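Local coordinates for protein GTP cyclohydrolase 1 type 2 homolog (Escherichia coli, Escherichia coli O157:H7, PDB 1NMO) that binds two iron ions at a dinuclear metal site in a toroidal hexamer and may take part in the degradation of radiation-damaged nucleotides, at residues A[166-171]-A[189-194]; A[107-112]-A[170-175]; A[193-198]-A[208-213]; A[122-127]-A[180-185]. All blocks are in the same frame, centred on the assembly; numbering follows the deposited sequence.

Contact 1 (A[166-171]-A[189-194])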
loop_
_atom_site.group_PDB
_atom_site.type_symbol
_atom_site.label_atom_id
_atom_site.label_comp_id
_atom_site.label_asym_id
_atom_site.label_seq_id
_atom_site.Cartn_x
_atom_site.Cartn_y
_atom_site.Cartn_z
ATOM N N GLN A 166 -27.120 22.989 13.778
ATOM C CA GLN A 166 -28.176 23.712 13.055
ATOM C C GLN A 166 -27.658 25.060 12.523
ATOM O O GLN A 166 -27.732 25.320 11.345
ATOM C CB GLN A 166 -29.421 23.955 13.988
ATOM C CG GLN A 166 -30.363 25.015 13.385
ATOM C CD GLN A 166 -31.822 24.753 13.695
ATOM O OE1 GLN A 166 -32.723 25.088 12.896
ATOM N NE2 GLN A 166 -32.071 24.163 14.837
ATOM N N ARG A 167 -27.141 25.896 13.424
ATOM C CA ARG A 167 -26.653 27.241 13.097
ATOM C C ARG A 167 -25.179 27.138 12.812
ATOM O O ARG A 167 -24.425 26.550 13.579
ATOM C CB ARG A 167 -26.973 28.197 14.290
ATOM C CG ARG A 167 -26.401 29.601 14.195
ATOM C CD ARG A 167 -26.928 30.448 15.415
ATOM N NE ARG A 167 -28.378 30.558 15.236
ATOM C CZ ARG A 167 -29.067 31.685 15.364
ATOM N NH1 ARG A 167 -28.431 32.810 15.708
ATOM N NH2 ARG A 167 -30.382 31.696 15.040
ATOM N N VAL A 168 -24.763 27.718 11.708
ATOM C CA VAL A 168 -23.382 27.624 11.231
ATOM C C VAL A 168 -22.778 28.975 10.791
ATOM O O VAL A 168 -23.527 29.939 10.530
ATOM C CB VAL A 168 -23.426 26.712 10.004
ATOM C CG1 VAL A 168 -22.093 26.629 9.377
ATOM C CG2 VAL A 168 -23.876 25.345 10.433
ATOM N N ALA A 169 -21.450 29.125 10.781
ATOM C CA ALA A 169 -20.963 30.389 10.189
ATOM C C ALA A 169 -19.772 29.873 9.366
ATOM O O ALA A 169 -19.328 28.746 9.587
ATOM C CB ALA A 169 -20.550 31.432 11.237
ATOM N N TRP A 170 -19.223 30.646 8.439
ATOM C CA TRP A 170 -18.170 30.077 7.650
ATOM C C TRP A 170 -17.417 31.165 6.981
ATOM O O TRP A 170 -17.912 32.295 6.936
ATOM C CB TRP A 170 -18.794 29.173 6.597
ATOM C CG TRP A 170 -19.712 29.855 5.595
ATOM C CD1 TRP A 170 -19.381 30.347 4.375
ATOM C CD2 TRP A 170 -21.123 30.146 5.770
ATOM N NE1 TRP A 170 -20.484 30.932 3.771
ATOM C CE2 TRP A 170 -21.562 30.819 4.600
ATOM C CE3 TRP A 170 -22.056 29.900 6.814
ATOM C CZ2 TRP A 170 -22.895 31.242 4.431
ATOM C CZ3 TRP A 170 -23.400 30.329 6.659
ATOM C CH2 TRP A 170 -23.795 30.988 5.481
ATOM N N CYS A 171 -16.228 30.852 6.475
ATOM C CA CYS A 171 -15.457 31.829 5.691
ATOM C C CYS A 171 -14.654 30.919 4.796
ATOM O O CYS A 171 -13.961 30.100 5.332
ATOM C CB CYS A 171 -14.491 32.682 6.543
ATOM S SG CYS A 171 -13.577 33.875 5.471
ATOM N N ALA A 189 -21.550 25.302 14.490
ATOM C CA ALA A 189 -20.385 24.873 13.704
ATOM C C ALA A 189 -19.779 26.040 12.929
ATOM O O ALA A 189 -20.497 27.042 12.631
ATOM C CB ALA A 189 -20.788 23.782 12.785
ATOM N N PHE A 190 -18.469 25.954 12.661
ATOM C CA PHE A 190 -17.738 27.000 11.865
ATOM C C PHE A 190 -16.991 26.205 10.848
ATOM O O PHE A 190 -16.344 25.200 11.197
ATOM C CB PHE A 190 -16.743 27.828 12.712
ATOM C CG PHE A 190 -15.949 28.815 11.906
ATOM C CD1 PHE A 190 -16.568 29.875 11.247
ATOM C CD2 PHE A 190 -14.542 28.695 11.799
ATOM C CE1 PHE A 190 -15.825 30.829 10.486
ATOM C CE2 PHE A 190 -13.798 29.615 11.065
ATOM C CZ PHE A 190 -14.446 30.711 10.390
ATOM N N ILE A 191 -17.080 26.619 9.584
ATOM C CA ILE A 191 -16.452 25.925 8.460
ATOM C C ILE A 191 -15.506 26.843 7.729
ATOM O O ILE A 191 -15.905 27.976 7.406
ATOM C CB ILE A 191 -17.516 25.528 7.387
ATOM C CG1 ILE A 191 -18.619 24.764 8.042
ATOM C CG2 ILE A 191 -16.887 24.641 6.232
ATOM C CD1 ILE A 191 -19.736 24.497 7.103
ATOM N N THR A 192 -14.261 26.455 7.451
ATOM C CA THR A 192 -13.493 27.437 6.669
ATOM C C THR A 192 -12.618 26.589 5.790
ATOM O O THR A 192 -12.956 25.439 5.576
ATOM C CB THR A 192 -12.710 28.354 7.553
ATOM O OG1 THR A 192 -11.991 29.278 6.722
ATOM C CG2 THR A 192 -11.691 27.569 8.393
ATOM N N GLY A 193 -11.503 27.087 5.272
ATOM C CA GLY A 193 -10.714 26.188 4.412
ATOM C C GLY A 193 -9.500 25.553 5.096
ATOM O O GLY A 193 -9.263 24.360 5.041
ATOM N N GLU A 194 -8.718 26.380 5.761
ATOM C CA GLU A 194 -7.505 25.914 6.409
ATOM C C GLU A 194 -7.680 25.842 7.919
ATOM O O GLU A 194 -8.720 26.249 8.464
ATOM C CB GLU A 194 -6.374 26.877 6.086
ATOM C CG GLU A 194 -6.314 27.326 4.693
ATOM C CD GLU A 194 -4.941 27.910 4.388
ATOM O OE1 GLU A 194 -4.183 28.039 5.380
ATOM O OE2 GLU A 194 -4.607 28.237 3.184
#
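The Phe190 ring leans obliquely against the backbone of the neighbouring strand. Its CD1 comes to 3.4 Å from Ala169 O, and its CE1 to 3.8 Å from Trp170 CA. CG of Phe190 is anti to the backbone N (chi1 176°), which carries the ring back toward the 166-171 chain. Ala182 of helix 179-185 touches both Phe190 and Ala169 on this side of the sheet. The Trp170 indole does the reverse and runs off to helix 108-116, where NE1 bonds to Asn109 O. CB of Trp170 stays close, 3.9 Å from Ile191 CB.

Val168, Trp170, Ala189 and Ile191 share the other side of the sheet. There CG1 of Val168 meets CD1 of Ile191 at 3.9 Å. The two branched chains cross obliquely.

The strands run parallel, with axes 27° apart, and bond in the alternating pattern of a parallel pair. Ala169 gives its N to Ala189 O (2.9 Å) and takes Ile191 N on its own O. Ala189 N reaches back to Arg167 O. Cys171 N meets Ile191 O at 3.0 Å, nearly along the C=O axis.

The pattern changes at the end. Gly193 N is 3.9 Å from Cys171 O, and the Thr192 hydroxyl bonds to that carbonyl instead, with OG1 2.5 Å from Cys171 O. Gly173 O and Gly175 N are further, weak partners of Thr192 OG1. The chemistry is that of an apolar strand pair whose inward backbone groups bond to each other. A side-chain hydroxyl takes over where the strands part, close to the iron site.

Contact 2 (A[107-112]-A[170-175])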
loop_
_atom_site.group_PDB
_atom_site.type_symbol
_atom_site.label_atom_id
_atom_site.label_comp_id
_atom_site.label_asym_id
_atom_site.label_seq_id
_atom_site.Cartn_x
_atom_site.Cartn_y
_atom_site.Cartn_z
ATOM N N GLY A 107 -20.245 35.249 -4.931
ATOM C CA GLY A 107 -19.148 34.988 -4.014
ATOM C C GLY A 107 -18.839 33.584 -3.528
ATOM O O GLY A 107 -19.762 32.773 -3.503
ATOM N N ASN A 108 -17.570 33.315 -3.118
ATOM C CA ASN A 108 -17.160 32.005 -2.637
ATOM C C ASN A 108 -18.045 31.686 -1.432
ATOM O O ASN A 108 -18.512 30.593 -1.297
ATOM C CB ASN A 108 -15.693 31.963 -2.167
ATOM C CG ASN A 108 -14.654 32.108 -3.315
ATOM O OD1 ASN A 108 -14.764 31.493 -4.408
ATOM N ND2 ASN A 108 -13.595 32.897 -3.035
ATOM N N ASN A 109 -18.217 32.643 -0.541
ATOM C CA ASN A 109 -19.049 32.444 0.637
ATOM C C ASN A 109 -20.501 32.016 0.308
ATOM O O ASN A 109 -21.018 31.028 0.899
ATOM C CB ASN A 109 -19.069 33.738 1.483
ATOM C CG ASN A 109 -17.861 33.833 2.402
ATOM O OD1 ASN A 109 -17.252 32.797 2.697
ATOM N ND2 ASN A 109 -17.505 35.081 2.896
ATOM N N ALA A 110 -21.156 32.679 -0.647
ATOM C CA ALA A 110 -22.554 32.342 -0.896
ATOM C C ALA A 110 -22.761 31.050 -1.610
ATOM O O ALA A 110 -23.782 30.405 -1.379
ATOM C CB ALA A 110 -23.250 33.462 -1.656
ATOM N N GLN A 111 -21.796 30.661 -2.469
ATOM C CA GLN A 111 -21.866 29.428 -3.245
ATOM C C GLN A 111 -21.583 28.236 -2.363
ATOM O O GLN A 111 -22.176 27.128 -2.512
ATOM C CB GLN A 111 -20.872 29.450 -4.386
ATOM C CG GLN A 111 -21.067 30.626 -5.248
ATOM C CD GLN A 111 -22.186 30.395 -6.237
ATOM O OE1 GLN A 111 -22.388 29.269 -6.666
ATOM N NE2 GLN A 111 -22.870 31.471 -6.658
ATOM N N LEU A 112 -20.701 28.432 -1.409
ATOM C CA LEU A 112 -20.485 27.322 -0.513
ATOM C C LEU A 112 -21.850 27.181 0.200
ATOM O O LEU A 112 -22.386 26.088 0.317
ATOM C CB LEU A 112 -19.387 27.651 0.499
ATOM C CG LEU A 112 -18.437 26.572 1.039
ATOM C CD1 LEU A 112 -18.341 26.754 2.501
ATOM C CD2 LEU A 112 -18.800 25.238 0.677
ATOM N N TRP A 170 -19.223 30.646 8.439
ATOM C CA TRP A 170 -18.170 30.077 7.650
ATOM C C TRP A 170 -17.417 31.165 6.981
ATOM O O TRP A 170 -17.912 32.295 6.936
ATOM C CB TRP A 170 -18.794 29.173 6.597
ATOM C CG TRP A 170 -19.712 29.855 5.595
ATOM C CD1 TRP A 170 -19.381 30.347 4.375
ATOM C CD2 TRP A 170 -21.123 30.146 5.770
ATOM N NE1 TRP A 170 -20.484 30.932 3.771
ATOM C CE2 TRP A 170 -21.562 30.819 4.600
ATOM C CE3 TRP A 170 -22.056 29.900 6.814
ATOM C CZ2 TRP A 170 -22.895 31.242 4.431
ATOM C CZ3 TRP A 170 -23.400 30.329 6.659
ATOM C CH2 TRP A 170 -23.795 30.988 5.481
ATOM N N CYS A 171 -16.228 30.852 6.475
ATOM C CA CYS A 171 -15.457 31.829 5.691
ATOM C C CYS A 171 -14.654 30.919 4.796
ATOM O O CYS A 171 -13.961 30.100 5.332
ATOM C CB CYS A 171 -14.491 32.682 6.543
ATOM S SG CYS A 171 -13.577 33.875 5.471
ATOM N N THR A 172 -14.745 31.014 3.465
ATOM C CA THR A 172 -13.961 30.119 2.660
ATOM C C THR A 172 -12.407 30.471 2.700
ATOM O O THR A 172 -12.007 31.552 3.076
ATOM C CB THR A 172 -14.385 30.176 1.179
ATOM O OG1 THR A 172 -14.014 31.470 0.676
ATOM C CG2 THR A 172 -15.901 29.842 0.973
ATOM N N GLY A 173 -11.535 29.527 2.352
ATOM C CA GLY A 173 -10.126 29.864 2.311
ATOM C C GLY A 173 -9.418 29.842 3.621
ATOM O O GLY A 173 -9.665 28.955 4.449
ATOM N N GLY A 174 -8.513 30.788 3.828
ATOM C CA GLY A 174 -7.820 30.805 5.112
ATOM C C GLY A 174 -8.582 31.645 6.134
ATOM O O GLY A 174 -8.036 32.653 6.603
ATOM N N GLY A 175 -9.843 31.275 6.438
ATOM C CA GLY A 175 -10.630 32.027 7.399
ATOM C C GLY A 175 -10.609 31.489 8.820
ATOM O O GLY A 175 -11.399 31.911 9.639
HETATM O O HOH W 1 -14.211 34.141 2.338
#
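Two hydrogen bonds join Asn109 to the end of strand 165-170 and the loop that follows it. Trp170 NE1 donates to Asn109 O at 2.9 Å. The donor stands above the carbonyl plane rather than on a lone pair, and the bond is bent, with 142° at the hydrogen. Thr172 N meets Asn109 OD1 at 3.2 Å. This bond is straighter and lies in the carbonyl plane of the amide. The Asn109 amide is turned almost perpendicular to the indole, 86° between planes.

One water bridges Asn109 and Thr172. It donates to Thr172 OG1 at 3.2 Å and, weakly, to Asn109 OD1.

The remaining contacts are van der Waals. Leu112 CD1 lies 4.2 Å from Trp170 CD1, and Leu112 CG packs on Thr172 CG2. CB of Asn108 sits 3.3 Å from Thr172 OG1, the two side chains crossing at about a right angle.

The polar ends of Asn108 and Thr172 point to the metal site. Asn108 ND2 is hydrogen-bonded to Asp101 OD1, and Thr172 OG1 to Glu219 OE2. Asp101 and Glu219 are iron ligands in this structure. The arrangement is a second shell, in which the first turn of helix 108-116 and a glycine-rich loop meet beside the dinuclear iron site and probably help to position its carboxylates.

Contact 3 (A[193-198]-A[208-213])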
loop_
_atom_site.group_PDB
_atom_site.type_symbol
_atom_site.label_atom_id
_atom_site.label_comp_id
_atom_site.label_asym_id
_atom_site.label_seq_id
_atom_site.Cartn_x
_atom_site.Cartn_y
_atom_site.Cartn_z
ATOM N N GLY A 193 -11.503 27.087 5.272
ATOM C CA GLY A 193 -10.714 26.188 4.412
ATOM C C GLY A 193 -9.500 25.553 5.096
ATOM O O GLY A 193 -9.263 24.360 5.041
ATOM N N GLU A 194 -8.718 26.380 5.761
ATOM C CA GLU A 194 -7.505 25.914 6.409
ATOM C C GLU A 194 -7.680 25.842 7.919
ATOM O O GLU A 194 -8.720 26.249 8.464
ATOM C CB GLU A 194 -6.374 26.877 6.086
ATOM C CG GLU A 194 -6.314 27.326 4.693
ATOM C CD GLU A 194 -4.941 27.910 4.388
ATOM O OE1 GLU A 194 -4.183 28.039 5.380
ATOM O OE2 GLU A 194 -4.607 28.237 3.184
ATOM N N VAL A 195 -6.643 25.325 8.586
ATOM C CA VAL A 195 -6.629 25.177 10.025
ATOM C C VAL A 195 -5.224 25.531 10.562
ATOM O O VAL A 195 -4.203 25.273 9.889
ATOM C CB VAL A 195 -7.020 23.718 10.440
ATOM C CG1 VAL A 195 -5.899 22.730 10.083
ATOM C CG2 VAL A 195 -7.331 23.621 11.943
ATOM N N SER A 196 -5.171 26.175 11.737
ATOM C CA SER A 196 -3.883 26.420 12.353
ATOM C C SER A 196 -3.859 25.748 13.734
ATOM O O SER A 196 -4.881 25.164 14.246
ATOM C CB SER A 196 -3.570 27.905 12.471
ATOM O OG SER A 196 -3.451 28.448 11.159
ATOM N N GLU A 197 -2.689 25.784 14.348
ATOM C CA GLU A 197 -2.565 25.121 15.658
ATOM C C GLU A 197 -3.612 25.678 16.642
ATOM O O GLU A 197 -4.304 24.948 17.340
ATOM C CB GLU A 197 -1.113 25.363 16.176
ATOM C CG GLU A 197 -0.621 24.597 17.452
ATOM C CD GLU A 197 -1.165 25.204 18.735
ATOM O OE1 GLU A 197 -1.419 26.431 18.667
ATOM O OE2 GLU A 197 -1.344 24.476 19.770
ATOM N N GLN A 198 -3.791 26.981 16.660
ATOM C CA GLN A 198 -4.670 27.522 17.672
ATOM C C GLN A 198 -6.155 27.276 17.485
ATOM O O GLN A 198 -6.899 27.276 18.462
ATOM C CB GLN A 198 -4.388 29.001 17.773
ATOM C CG GLN A 198 -4.766 29.714 16.499
ATOM C CD GLN A 198 -4.116 31.054 16.455
ATOM O OE1 GLN A 198 -4.458 31.971 17.288
ATOM N NE2 GLN A 198 -3.131 31.209 15.526
ATOM N N LEU A 208 -17.793 24.167 19.726
ATOM C CA LEU A 208 -18.440 24.114 18.428
ATOM C C LEU A 208 -17.692 23.119 17.530
ATOM O O LEU A 208 -16.549 22.761 17.793
ATOM C CB LEU A 208 -18.525 25.480 17.775
ATOM C CG LEU A 208 -17.201 26.153 17.486
ATOM C CD1 LEU A 208 -17.390 27.401 16.599
ATOM C CD2 LEU A 208 -16.634 26.575 18.771
ATOM N N HIS A 209 -18.411 22.620 16.530
ATOM C CA HIS A 209 -17.887 21.707 15.567
ATOM C C HIS A 209 -17.062 22.557 14.627
ATOM O O HIS A 209 -17.563 23.588 14.157
ATOM C CB HIS A 209 -19.031 21.073 14.761
ATOM C CG HIS A 209 -19.801 20.037 15.516
ATOM N ND1 HIS A 209 -19.294 18.779 15.773
ATOM C CD2 HIS A 209 -21.016 20.096 16.128
ATOM C CE1 HIS A 209 -20.156 18.101 16.526
ATOM N NE2 HIS A 209 -21.208 18.878 16.753
ATOM N N PHE A 210 -15.832 22.129 14.311
ATOM C CA PHE A 210 -15.010 22.903 13.383
ATOM C C PHE A 210 -14.625 21.999 12.211
ATOM O O PHE A 210 -14.318 20.843 12.445
ATOM C CB PHE A 210 -13.725 23.453 14.059
ATOM C CG PHE A 210 -12.743 23.917 13.082
ATOM C CD1 PHE A 210 -12.971 25.076 12.353
ATOM C CD2 PHE A 210 -11.628 23.146 12.785
ATOM C CE1 PHE A 210 -12.106 25.492 11.326
ATOM C CE2 PHE A 210 -10.755 23.548 11.755
ATOM C CZ PHE A 210 -11.009 24.728 11.029
ATOM N N TYR A 211 -14.652 22.523 10.990
ATOM C CA TYR A 211 -14.325 21.789 9.758
ATOM C C TYR A 211 -13.317 22.639 8.983
ATOM O O TYR A 211 -13.560 23.848 8.804
ATOM C CB TYR A 211 -15.550 21.647 8.820
ATOM C CG TYR A 211 -16.672 20.938 9.484
ATOM C CD1 TYR A 211 -17.466 21.576 10.393
ATOM C CD2 TYR A 211 -16.811 19.561 9.318
ATOM C CE1 TYR A 211 -18.380 20.835 11.170
ATOM C CE2 TYR A 211 -17.705 18.821 10.039
ATOM C CZ TYR A 211 -18.494 19.451 10.982
ATOM O OH TYR A 211 -19.378 18.646 11.741
ATOM N N ALA A 212 -12.203 22.024 8.524
ATOM C CA ALA A 212 -11.210 22.769 7.726
ATOM C C ALA A 212 -11.492 22.022 6.452
ATOM O O ALA A 212 -11.025 20.899 6.300
ATOM C CB ALA A 212 -9.820 22.498 8.222
ATOM N N ALA A 213 -12.283 22.603 5.540
ATOM C CA ALA A 213 -12.721 21.844 4.373
ATOM C C ALA A 213 -11.854 21.937 3.176
ATOM O O ALA A 213 -12.229 21.408 2.120
ATOM C CB ALA A 213 -14.123 22.217 4.010
#
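Glu194 touches Phe210 through its backbone, while its carboxylate oxygen OE2 is held by two groups outside the contact. These are ND1 of His215, an iron ligand, and the backbone N of Glu197 of a neighbouring subunit. Glu194 is thus a second-shell residue that probably helps to hold the His215 ring in place.

Across the contact itself the groups meet by van der Waals packing. The carbonyl O of Glu194 comes in at the edge of the Phe210 ring, in its plane, 3.8 Å from CZ. Val195 CG2 comes obliquely to the ring, 3.4 Å from Phe210 CE2. Two torsions bring these groups together. CG of Phe210 is anti to the backbone N (chi1 165°), and CG2 of Val195 is likewise anti to its own N. The valine and phenylalanine side chains then cross at a slant. Val195 CB also rests on Ala212 CB at 3.8 Å. Ala212 CB lies 3.7 Å from Gly193 O, which faces the backbone where strand 209-212 ends.

Val195 also packs on Ala247 of a neighbouring subunit, so the segment 193-198 faces both the sheet and a neighbouring subunit.

The segment leaves strand 189-192 and leads into helix 197-205, and the chain returns on strand 209-212. This is a beta-alpha-beta crossover between adjacent parallel strands. Phe210 lies on the inside of the unit, touching Phe190 and Thr192 of the first strand and Thr199 and Ala203 of the helix.

Contact 4 (A[122-127]-A[180-185])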
loop_
_atom_site.group_PDB
_atom_site.type_symbol
_atom_site.label_atom_id
_atom_site.label_comp_id
_atom_site.label_asym_id
_atom_site.label_seq_id
_atom_site.Cartn_x
_atom_site.Cartn_y
_atom_site.Cartn_z
ATOM N N GLY A 122 -27.674 36.179 7.723
ATOM C CA GLY A 122 -27.040 37.443 8.071
ATOM C C GLY A 122 -25.502 37.353 7.973
ATOM O O GLY A 122 -24.918 36.488 7.298
ATOM N N GLU A 123 -24.811 38.281 8.612
ATOM C CA GLU A 123 -23.374 38.204 8.606
ATOM C C GLU A 123 -22.933 38.621 9.978
ATOM O O GLU A 123 -23.601 39.389 10.669
ATOM C CB GLU A 123 -22.728 39.011 7.468
ATOM C CG GLU A 123 -22.530 40.470 7.621
ATOM C CD GLU A 123 -21.343 40.954 6.772
ATOM O OE1 GLU A 123 -21.252 40.641 5.562
ATOM O OE2 GLU A 123 -20.466 41.668 7.313
ATOM N N ILE A 124 -21.880 37.997 10.440
ATOM C CA ILE A 124 -21.332 38.278 11.742
ATOM C C ILE A 124 -20.290 39.408 11.571
ATOM O O ILE A 124 -20.129 40.274 12.430
ATOM C CB ILE A 124 -20.612 36.989 12.260
ATOM C CG1 ILE A 124 -21.601 35.837 12.417
ATOM C CG2 ILE A 124 -19.915 37.267 13.563
ATOM C CD1 ILE A 124 -20.944 34.583 13.027
ATOM N N GLU A 125 -19.569 39.374 10.461
ATOM C CA GLU A 125 -18.524 40.340 10.135
ATOM C C GLU A 125 -18.445 40.288 8.618
ATOM O O GLU A 125 -18.952 39.356 7.972
ATOM C CB GLU A 125 -17.195 39.850 10.620
ATOM C CG GLU A 125 -16.927 40.174 12.037
ATOM C CD GLU A 125 -15.629 39.464 12.503
ATOM O OE1 GLU A 125 -14.662 39.438 11.730
ATOM O OE2 GLU A 125 -15.564 38.955 13.639
ATOM N N PRO A 126 -17.767 41.257 8.006
ATOM C CA PRO A 126 -17.645 41.291 6.556
ATOM C C PRO A 126 -17.406 39.943 5.773
ATOM O O PRO A 126 -18.162 39.570 4.790
ATOM C CB PRO A 126 -16.523 42.354 6.370
ATOM C CG PRO A 126 -16.899 43.401 7.380
ATOM C CD PRO A 126 -17.104 42.423 8.621
ATOM N N LEU A 127 -16.399 39.176 6.128
ATOM C CA LEU A 127 -16.273 37.964 5.318
ATOM C C LEU A 127 -16.777 36.710 6.015
ATOM O O LEU A 127 -16.326 35.587 5.673
ATOM C CB LEU A 127 -14.800 37.750 5.023
ATOM C CG LEU A 127 -14.188 38.888 4.178
ATOM C CD1 LEU A 127 -12.668 38.913 4.406
ATOM C CD2 LEU A 127 -14.534 38.638 2.646
ATOM N N ASP A 180 -13.085 32.549 16.551
ATOM C CA ASP A 180 -13.465 33.037 17.868
ATOM C C ASP A 180 -14.614 34.015 17.746
ATOM O O ASP A 180 -15.585 33.945 18.520
ATOM C CB ASP A 180 -12.330 33.720 18.561
ATOM C CG ASP A 180 -11.245 32.762 19.007
ATOM O OD1 ASP A 180 -11.487 31.526 19.150
ATOM O OD2 ASP A 180 -10.125 33.307 19.219
ATOM N N SER A 181 -14.525 34.912 16.770
ATOM C CA SER A 181 -15.595 35.832 16.641
ATOM C C SER A 181 -16.902 35.057 16.308
ATOM O O SER A 181 -17.982 35.499 16.696
ATOM C CB SER A 181 -15.237 36.876 15.598
ATOM O OG SER A 181 -16.077 36.674 14.506
ATOM N N ALA A 182 -16.847 33.913 15.623
ATOM C CA ALA A 182 -18.110 33.188 15.369
ATOM C C ALA A 182 -18.574 32.588 16.647
ATOM O O ALA A 182 -19.733 32.552 16.887
ATOM C CB ALA A 182 -17.935 32.092 14.349
ATOM N N ALA A 183 -17.688 32.049 17.477
ATOM C CA ALA A 183 -18.133 31.472 18.752
ATOM C C ALA A 183 -18.910 32.512 19.640
ATOM O O ALA A 183 -19.926 32.215 20.293
ATOM C CB ALA A 183 -16.894 30.933 19.533
ATOM N N ARG A 184 -18.361 33.715 19.722
ATOM C CA ARG A 184 -18.953 34.786 20.489
ATOM C C ARG A 184 -20.365 34.993 19.925
ATOM O O ARG A 184 -21.322 35.001 20.669
ATOM C CB ARG A 184 -18.128 36.048 20.287
ATOM C CG ARG A 184 -17.895 36.899 21.515
ATOM C CD ARG A 184 -16.421 36.903 21.779
ATOM N NE ARG A 184 -15.695 37.515 20.645
ATOM C CZ ARG A 184 -14.498 37.100 20.192
ATOM N NH1 ARG A 184 -13.903 36.041 20.786
ATOM N NH2 ARG A 184 -13.874 37.747 19.179
ATOM N N PHE A 185 -20.499 35.108 18.607
ATOM C CA PHE A 185 -21.805 35.309 17.989
ATOM C C PHE A 185 -22.808 34.233 18.398
ATOM O O PHE A 185 -23.974 34.546 18.720
ATOM C CB PHE A 185 -21.655 35.346 16.481
ATOM C CG PHE A 185 -22.921 35.683 15.771
ATOM C CD1 PHE A 185 -23.319 37.013 15.638
ATOM C CD2 PHE A 185 -23.744 34.676 15.327
ATOM C CE1 PHE A 185 -24.550 37.337 15.071
ATOM C CE2 PHE A 185 -24.964 34.953 14.764
ATOM C CZ PHE A 185 -25.387 36.293 14.631
#
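The backbone turns a corner at Ile124, Ile124 and Glu125 form a classic beta bulge, and Ile124 CA lies 6.9 Å from Phe185 CA of helix 179-185.

Ile124 carries most of the contact. Its CG1 lies over one face of the Phe185 ring, 3.8 Å from the centroid and 18° off the normal, a CH-pi contact. CG of Phe185 is anti to the backbone N (chi1 -174°), which turns one face of the ring to the isoleucine. CD1 of Ile124 lies at the root of the ring, 3.6 Å from Phe185 CG. The same CD1 also touches Ala182, 4.1 Å from its CB. CG2 of Ile124 touches Phe185 CB at 3.9 Å. The Phe185 ring also meets that of Trp130 on strand 128-137.

Glu125 stretches out with an extended chain to Ser181. The model places the Ser181 hydroxyl as a donor to OE2, but OE2 sits too close to a neighbouring atom, so the bond is doubtful.

Ile124 and Ala182 both touch Ala169 of strand 165-170. The arrangement is that of a beta-alpha-beta crossover helix lying on its sheet, here with the bulged corner between antiparallel strands 118-123 and 128-137 packed against its flank.

In the fold
All four contacts belong to the six-stranded mixed sheet and its surroundings. Contact 1 is central: its centre is about 9 Å from those of contacts 2 and 3 and about 10 Å from that of contact 4. It shares Trp170 and Cys171 with contact 2, and Gly193 and Glu194 with contact 3. Along the chain contact 4 alternates with contacts 1 and 2, and contact 3 opens after contacts 2 and 4 have closed. Strands 165-170, 189-192 and 209-212 follow one another through two beta-alpha-beta units. Contact 4 places helix 179-185 beside the edge hairpin, farther from the iron. Contact 2 and the Glu194 end of contact 3 lie where strands 165-170 and 189-192 end, near the iron site.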